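Local coordinates for CRISPR-associated endoribonuclease Cas2 2 (PDB 3EXC), which cuts single-stranded RNA as a magnesium-dependent endoribonuclease of the CRISPR defence system, working as a homodimer that joins a Cas1 homodimer, at residues Gly71-Asp74 against Trp75-Arg78; Arg18-Leu21 against Ala22-Lys26. The protein carries 2 engineered substitutions. One frame throughout, in Å; residues are numbered along the deposited sequence.

Interaction 1 of 2, residues Gly71-Asp74 against Trp75-Arg78; sequences GIRD and WERR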
loop_
_atom_site.group_PDB
_atom_site.type_symbol
_atom_site.label_atom_id
_atom_site.label_comp_id
_atom_site.label_asym_id
_atom_site.label_seq_id
_atom_site.Cartn_x
_atom_site.Cartn_y
_atom_site.Cartn_z
ATOM N N GLY A 71 3.920 -6.550 12.062
ATOM C CA GLY A 71 5.039 -7.155 12.787
ATOM C C GLY A 71 6.160 -7.343 11.769
ATOM O O GLY A 71 5.954 -7.470 10.546
ATOM N N ILE A 72 7.364 -7.364 12.262
ATOM C CA ILE A 72 8.533 -7.577 11.443
ATOM C C ILE A 72 8.408 -8.869 10.610
ATOM O O ILE A 72 8.770 -8.869 9.435
ATOM C CB ILE A 72 9.823 -7.533 12.362
ATOM C CG1 ILE A 72 11.105 -7.778 11.551
ATOM C CG2 ILE A 72 9.747 -8.548 13.468
ATOM C CD1 ILE A 72 11.268 -6.698 10.312
ATOM N N ARG A 73 7.923 -9.973 11.198
ATOM C CA ARG A 73 7.865 -11.237 10.479
ATOM C C ARG A 73 6.826 -11.184 9.359
ATOM O O ARG A 73 7.053 -11.784 8.333
ATOM C CB ARG A 73 7.626 -12.434 11.407
ATOM C CG ARG A 73 8.820 -12.723 12.290
ATOM C CD ARG A 73 10.078 -13.244 11.496
ATOM N NE ARG A 73 9.804 -14.503 10.777
ATOM C CZ ARG A 73 9.999 -14.715 9.475
ATOM N NH1 ARG A 73 9.678 -15.885 8.978
ATOM N NH2 ARG A 73 10.512 -13.780 8.672
ATOM N N ASP A 74 5.705 -10.474 9.550
ATOM C CA ASP A 74 4.733 -10.285 8.461
ATOM C C ASP A 74 5.357 -9.496 7.318
ATOM O O ASP A 74 5.132 -9.795 6.153
ATOM C CB ASP A 74 3.529 -9.406 8.891
ATOM C CG ASP A 74 2.772 -9.960 10.084
ATOM O OD1 ASP A 74 2.569 -11.230 10.094
ATOM O OD2 ASP A 74 2.378 -9.095 11.015
ATOM N N TRP A 75 6.107 -8.444 7.615
ATOM C CA TRP A 75 6.757 -7.694 6.538
ATOM C C TRP A 75 7.786 -8.582 5.779
ATOM O O TRP A 75 7.867 -8.649 4.529
ATOM C CB TRP A 75 7.473 -6.534 7.185
ATOM C CG TRP A 75 8.348 -5.824 6.216
ATOM C CD1 TRP A 75 9.716 -5.710 6.264
ATOM C CD2 TRP A 75 7.919 -5.140 5.034
ATOM N NE1 TRP A 75 10.167 -4.976 5.163
ATOM C CE2 TRP A 75 9.082 -4.613 4.405
ATOM C CE3 TRP A 75 6.658 -4.951 4.422
ATOM C CZ2 TRP A 75 9.027 -3.913 3.204
ATOM C CZ3 TRP A 75 6.593 -4.228 3.238
ATOM C CH2 TRP A 75 7.773 -3.738 2.630
ATOM N N GLU A 76 8.595 -9.287 6.569
ATOM C CA GLU A 76 9.592 -10.218 6.009
ATOM C C GLU A 76 8.982 -11.256 5.075
ATOM O O GLU A 76 9.562 -11.599 4.097
ATOM C CB GLU A 76 10.380 -10.892 7.147
ATOM C CG GLU A 76 11.323 -9.877 7.675
ATOM C CD GLU A 76 12.233 -10.400 8.761
ATOM O OE1 GLU A 76 11.935 -11.459 9.381
ATOM O OE2 GLU A 76 13.286 -9.742 8.999
ATOM N N ARG A 77 7.811 -11.754 5.387
ATOM C CA ARG A 77 7.218 -12.758 4.582
ATOM C C ARG A 77 6.360 -12.187 3.485
ATOM O O ARG A 77 5.662 -12.917 2.869
ATOM C CB ARG A 77 6.354 -13.679 5.431
ATOM C CG ARG A 77 7.172 -14.427 6.501
ATOM C CD ARG A 77 6.541 -15.801 6.851
ATOM N NE ARG A 77 6.958 -16.737 5.781
ATOM C CZ ARG A 77 6.136 -17.355 4.896
ATOM N NH1 ARG A 77 6.655 -18.130 3.973
ATOM N NH2 ARG A 77 4.824 -17.261 4.956
ATOM N N ARG A 78 6.410 -10.900 3.213
ATOM C CA ARG A 78 5.732 -10.377 2.024
ATOM C C ARG A 78 6.266 -11.105 0.768
ATOM O O ARG A 78 7.319 -11.725 0.787
ATOM C CB ARG A 78 6.101 -8.892 1.894
ATOM C CG ARG A 78 7.572 -8.705 1.504
ATOM C CD ARG A 78 7.976 -7.222 1.598
ATOM N NE ARG A 78 9.360 -6.960 1.284
ATOM C CZ ARG A 78 10.360 -7.171 2.148
ATOM N NH1 ARG A 78 11.617 -6.842 1.808
ATOM N NH2 ARG A 78 10.113 -7.735 3.349
#

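Interaction 2 of 2, residues Arg18-Leu21 against Ala22-Lys26; sequences RNKL and ANNLK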
loop_
_atom_site.group_PDB
_atom_site.type_symbol
_atom_site.label_atom_id
_atom_site.label_comp_id
_atom_site.label_asym_id
_atom_site.label_seq_id
_atom_site.Cartn_x
_atom_site.Cartn_y
_atom_site.Cartn_z
ATOM N N ARG A 18 1.699 15.047 -3.780
ATOM C CA ARG A 18 2.287 13.709 -3.721
ATOM C C ARG A 18 3.803 13.721 -3.472
ATOM O O ARG A 18 4.310 12.964 -2.663
ATOM C CB ARG A 18 1.961 12.819 -4.937
ATOM C CG ARG A 18 2.644 11.398 -4.908
ATOM C CD ARG A 18 1.967 10.313 -5.777
ATOM N NE ARG A 18 1.889 10.869 -7.111
ATOM C CZ ARG A 18 0.890 11.658 -7.522
ATOM N NH1 ARG A 18 -0.115 11.901 -6.695
ATOM N NH2 ARG A 18 0.871 12.194 -8.745
ATOM N N ASN A 19 4.569 14.576 -4.128
ATOM C CA ASN A 19 5.978 14.471 -3.802
ATOM C C ASN A 19 6.465 15.293 -2.638
ATOM O O ASN A 19 7.503 14.951 -2.087
ATOM C CB ASN A 19 6.856 14.678 -4.998
ATOM C CG ASN A 19 6.375 15.743 -5.852
ATOM O OD1 ASN A 19 6.848 15.884 -6.976
ATOM N ND2 ASN A 19 5.416 16.529 -5.353
ATOM N N LYS A 20 5.734 16.339 -2.237
ATOM C CA LYS A 20 5.935 16.885 -0.899
ATOM C C LYS A 20 5.829 15.774 0.152
ATOM O O LYS A 20 6.677 15.667 1.036
ATOM C CB LYS A 20 4.895 17.914 -0.607
ATOM C CG LYS A 20 5.248 18.822 0.564
ATOM C CD LYS A 20 4.212 19.980 0.717
ATOM C CE LYS A 20 4.841 21.222 1.227
ATOM N NZ LYS A 20 3.895 22.361 1.164
ATOM N N LEU A 21 4.791 14.945 0.052
ATOM C CA LEU A 21 4.582 13.823 1.015
ATOM C C LEU A 21 5.713 12.806 0.936
ATOM O O LEU A 21 6.301 12.504 1.946
ATOM C CB LEU A 21 3.228 13.139 0.787
ATOM C CG LEU A 21 2.890 12.016 1.769
ATOM C CD1 LEU A 21 2.746 12.553 3.169
ATOM C CD2 LEU A 21 1.606 11.330 1.325
ATOM N N ALA A 22 6.062 12.361 -0.277
ATOM C CA ALA A 22 7.191 11.432 -0.500
ATOM C C ALA A 22 8.438 12.015 0.128
ATOM O O ALA A 22 9.150 11.314 0.839
ATOM C CB ALA A 22 7.423 11.151 -1.972
ATOM N N ASN A 23 8.671 13.307 -0.090
ATOM C CA ASN A 23 9.871 13.977 0.451
ATOM C C ASN A 23 9.884 13.968 1.951
ATOM O O ASN A 23 10.934 13.736 2.561
ATOM C CB ASN A 23 9.985 15.453 0.004
ATOM C CG ASN A 23 10.415 15.599 -1.441
ATOM O OD1 ASN A 23 10.761 14.600 -2.116
ATOM N ND2 ASN A 23 10.341 16.824 -1.954
ATOM N N ASN A 24 8.724 14.265 2.538
ATOM C CA ASN A 24 8.611 14.261 4.000
ATOM C C ASN A 24 8.660 12.918 4.697
ATOM O O ASN A 24 9.270 12.772 5.758
ATOM C CB ASN A 24 7.418 15.057 4.430
ATOM C CG ASN A 24 7.738 16.543 4.449
ATOM O OD1 ASN A 24 7.560 17.253 3.430
ATOM N ND2 ASN A 24 8.309 17.003 5.583
ATOM N N LEU A 25 8.025 11.938 4.098
ATOM C CA LEU A 25 8.209 10.541 4.534
ATOM C C LEU A 25 9.713 10.098 4.511
ATOM O O LEU A 25 10.143 9.446 5.440
ATOM C CB LEU A 25 7.284 9.591 3.709
ATOM C CG LEU A 25 5.771 9.840 3.691
ATOM C CD1 LEU A 25 5.073 8.813 2.782
ATOM C CD2 LEU A 25 5.248 9.738 5.102
ATOM N N LYS A 26 10.504 10.442 3.483
ATOM C CA LYS A 26 11.931 10.099 3.518
ATOM C C LYS A 26 12.559 10.815 4.724
ATOM O O LYS A 26 13.303 10.207 5.494
ATOM C CB LYS A 26 12.696 10.531 2.258
ATOM C CG LYS A 26 12.334 9.761 1.021
ATOM C CD LYS A 26 13.071 10.393 -0.200
ATOM C CE LYS A 26 12.197 10.462 -1.533
ATOM N NZ LYS A 26 12.009 9.184 -2.356
#

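Interaction 1 of 2, residues Gly71-Asp74 against Trp75-Arg78
The guanidinium of Arg73 meets the carboxylate of Glu76 through its edge, its plane turned 60° from that of the acid, while the Trp75 ring carries Ile72 CD1 at its edge and the guanidinium of Arg78 over one face. Arg78 NH2 lies 3.3 Å above the plane of the Trp75 ring, offset toward the rim. All this sits on a short helix, residues 72-76, that follows strand 64-70, an outer strand of the ferredoxin-like sheet, with Gly71 as its N-cap residue. Three backbone bonds wind the turn: Trp75 N to Gly71 O, Glu76 N to Ile72 O, and Arg77 N to Arg73 O, the last more bent at the hydrogen. At the start, Asp74 OD2 folds back to accept from Gly71 N at 3.2 Å, on the anti side of the carboxylate.

The Arg73 chain bends at chi2 and chi3, which curls its head back over the next turn. There Arg73 NH2 gives a salt-bridge hydrogen bond of 2.8 Å to Glu76 OE1, also on the anti side. Arg73 NH1 comes within 3.8 Å of Arg77 CD, and the like charge at Arg77 NE is little farther off. Ile72 crosses Glu76 at a slant, CG1 and CD1 both near the other carboxylate oxygen, CD1 being 3.9 Å from Glu76 OE2.

Toward the rest of the fold, Trp75 makes a cation-pi contact with Lys5 and packs on Leu7 of strand 5-11; it also touches Ile68 of the second subunit, which makes this small helix part of the dimer interface. Where the helix ends, Trp75 O accepts from two donors of one residue, Arg78 N at 3.0 Å and Arg78 NH2 at 2.7 Å, reached from opposite faces of the carbonyl plane.

Interaction 2 of 2, residues Arg18-Leu21 against Ala22-Lys26
Leu21 and Leu25 supply the apolar part of this one-turn contact on helix 15-27: Leu21 CG lies 4.0 Å from Leu25 CD1, and Leu21 CD1 comes up to Leu25 CG at 4.1 Å. CG of Leu21 stands anti to the backbone N (chi1 -177°), whereas chi1 of -57° puts Leu25 CG beside its own N and 3.2 Å from Leu21 O.

The hydrogen bonds are those of a regular alpha helix. Ala22 N, Asn23 N, Asn24 N and Leu25 N each bind the carbonyl four residues back, on Arg18, Asn19, Lys20 and Leu21 in turn. Straightest is Leu25 N to Leu21 O, 2.8 Å long, with an angle of 180° at the hydrogen.

Among the charged groups, Arg18 turns from this strip to form a salt bridge with Asp15; its side chain is about 7 Å from that of Asp11, the predicted catalytic magnesium ligand.

Leu21, Ala22 and Leu25 all lie on Tyr10 of strand 5-11, and both leucines also touch helix 47-57. The chemistry is therefore two-sided: an apolar face packs the helix onto the sheet of the ferredoxin-like fold, while Asn19, Lys20 and Asn23 offer a polar face to solvent.

In the fold
From the N terminus, the chain runs through strand 5-11 and enters helix 15-27, where interaction 2 joins successive turns. It then passes the hairpin of strands 31-34 and 37-41, helix 47-57 and strand 64-70 before interaction 1 spans the short helix 72-76 and its end. The two contacts are in series, neither nested nor crossed. Interactions 1 and 2 occupy opposite sides of the chain's centre, with their centres about 24 Å apart and their nearest atoms about 13 Å apart. Strand 5-11 is their common neighbour: residues 18-26 join it to helix 47-57 and strand 37-41, whereas residues 71-78 join it to the second subunit.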